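Long-range contact in endoglucanase CEL5A (PDB 4AEM), which probably binds plant cell-wall beta-glucans such as xyloglucan through this non-catalytic carbohydrate-binding module of a family 5 glycoside hydrolase: residues S76-V81 and K89-K94. Sequence-based numbering, arbitrary orientation. Where two conformers were deposited one is given.
Sequences SPYYVV and KEQIAK
Tyr-78 and Gln-91 bring the two backbones nearest, their CA atoms 7.5 Å apart, where the link from strand 71-75 into strand 79-81 passes the first turn of helix 89-96. In that helix the carbonyls of Lys-89 and Glu-90 accept the amides of Ala-93 and Lys-94. Gln-91 reaches across from helix to loop: its CG lies anti to the carbonyl carbon (chi1 -77°) and the chain runs out extended, so that the terminal amide reaches the backbone at Ser-76 to Tyr-78. The amide carbon CD of Gln-91 packs 3.8 Å from CB of Tyr-78. Replacing Gln-91 with an alanine would probably open a gap between helix and loop and leave the Tyr-78 CB without this neighbour. One residue earlier, in one of two conformers of Glu-90, its OE2 sits over one face of the Tyr-78 ring, 3.9 Å from CZ, with carboxylate and ring planes 53° apart. In the same conformer OE1 of Glu-90 forms a salt bridge with NZ of Lys-94 at 3.0 Å, which approaches from above the carboxylate plane. Tyr-78 and Tyr-79 both face Val-86, forming a classic beta bulge where the strand 79-81/84-88 hairpin begins, beside the short helix whose buried Ile-92 packs against strands of both sheets.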
# COMPACT_ATOMS: atom_id res chain seq x y z
N SER A 76 -6.32 -5.07 -4.39
CA SER A 76 -7.46 -4.53 -3.63
C SER A 76 -7.54 -5.16 -2.26
O SER A 76 -7.04 -6.23 -2.13
CB SER A 76 -8.72 -4.98 -4.35
OG SER A 76 -8.92 -4.10 -5.42
N PRO A 77 -8.27 -4.58 -1.26
CA PRO A 77 -8.26 -5.32 0.04
C PRO A 77 -8.77 -6.77 -0.03
O PRO A 77 -9.55 -7.12 -0.92
CB PRO A 77 -9.21 -4.48 0.94
CG PRO A 77 -9.43 -3.19 0.21
CD PRO A 77 -9.14 -3.38 -1.23
N TYR A 78 -8.31 -7.60 0.88
CA TYR A 78 -8.88 -8.92 1.17
C TYR A 78 -10.32 -8.78 1.67
O TYR A 78 -11.19 -9.52 1.25
CB TYR A 78 -7.96 -9.64 2.23
CG TYR A 78 -8.22 -11.13 2.37
CD1 TYR A 78 -8.59 -11.90 1.26
CD2 TYR A 78 -8.16 -11.74 3.62
CE1 TYR A 78 -8.91 -13.24 1.38
CE2 TYR A 78 -8.40 -13.11 3.77
CZ TYR A 78 -8.78 -13.85 2.67
OH TYR A 78 -9.07 -15.17 2.87
N TYR A 79 -10.59 -7.79 2.54
CA TYR A 79 -11.92 -7.45 2.93
C TYR A 79 -11.95 -5.99 3.39
O TYR A 79 -10.96 -5.44 3.81
CB TYR A 79 -12.43 -8.37 4.06
CG TYR A 79 -11.56 -8.41 5.35
CD1 TYR A 79 -11.80 -7.54 6.38
CD2 TYR A 79 -10.56 -9.40 5.53
CE1 TYR A 79 -11.05 -7.58 7.55
CE2 TYR A 79 -9.80 -9.44 6.70
CZ TYR A 79 -10.04 -8.53 7.70
OH TYR A 79 -9.29 -8.49 8.90
N VAL A 80 -13.10 -5.37 3.31
CA VAL A 80 -13.30 -4.07 3.90
C VAL A 80 -14.50 -4.24 4.85
O VAL A 80 -15.55 -4.67 4.43
CB VAL A 80 -13.67 -3.08 2.77
CG1 VAL A 80 -14.00 -1.71 3.33
CG2 VAL A 80 -12.53 -2.97 1.75
N VAL A 81 -14.38 -3.82 6.10
CA VAL A 81 -15.43 -4.05 7.04
C VAL A 81 -15.51 -2.83 7.92
O VAL A 81 -14.50 -2.36 8.47
CB VAL A 81 -15.09 -5.32 7.87
CG1 VAL A 81 -15.91 -5.40 9.15
CG2 VAL A 81 -15.32 -6.56 7.00
N LYS A 89 -0.21 -10.18 3.55
CA LYS A 89 1.01 -10.63 2.89
C LYS A 89 0.73 -11.63 1.81
O LYS A 89 1.40 -11.53 0.77
CB LYS A 89 1.97 -11.27 3.88
CG LYS A 89 3.25 -11.73 3.23
CD LYS A 89 4.25 -12.12 4.33
CE LYS A 89 5.61 -12.50 3.78
NZ LYS A 89 6.64 -12.81 4.86
N GLU A 90 -0.16 -12.64 2.04
CA GLU A 90 -0.49 -13.69 1.02
C GLU A 90 -0.85 -13.00 -0.25
O GLU A 90 -0.39 -13.40 -1.33
CB GLU A 90 -1.70 -14.66 1.36
CG GLU A 90 -3.12 -13.96 1.29
CD GLU A 90 -4.35 -14.68 0.60
OE1 GLU A 90 -4.42 -14.79 -0.64
OE2 GLU A 90 -5.32 -15.05 1.28
N GLN A 91 -1.73 -12.00 -0.15
CA GLN A 91 -2.31 -11.35 -1.37
C GLN A 91 -1.21 -10.62 -2.15
O GLN A 91 -1.09 -10.80 -3.32
CB GLN A 91 -3.30 -10.29 -1.02
CG GLN A 91 -4.70 -10.61 -0.59
CD GLN A 91 -5.45 -9.30 -0.54
OE1 GLN A 91 -6.28 -8.98 -1.38
NE2 GLN A 91 -5.08 -8.47 0.41
N ILE A 92 -0.40 -9.82 -1.47
CA ILE A 92 0.66 -9.07 -2.11
C ILE A 92 1.82 -9.92 -2.64
O ILE A 92 2.33 -9.69 -3.77
CB ILE A 92 1.12 -7.88 -1.23
CG1 ILE A 92 1.78 -6.78 -2.12
CG2 ILE A 92 1.94 -8.34 -0.04
CD1 ILE A 92 0.87 -6.20 -3.26
N ALA A 93 2.21 -10.91 -1.87
CA ALA A 93 3.19 -11.89 -2.33
C ALA A 93 2.65 -12.63 -3.57
O ALA A 93 3.39 -12.87 -4.48
CB ALA A 93 3.52 -12.86 -1.20
N LYS A 94 1.35 -12.95 -3.62
CA LYS A 94 0.83 -13.55 -4.88
C LYS A 94 0.92 -12.57 -6.06
O LYS A 94 1.31 -12.96 -7.17
CB LYS A 94 -0.60 -14.06 -4.71
CG LYS A 94 -0.75 -15.30 -3.84
CD LYS A 94 -2.18 -15.79 -3.75
CE LYS A 94 -2.13 -16.98 -2.80
NZ LYS A 94 -3.45 -17.16 -2.17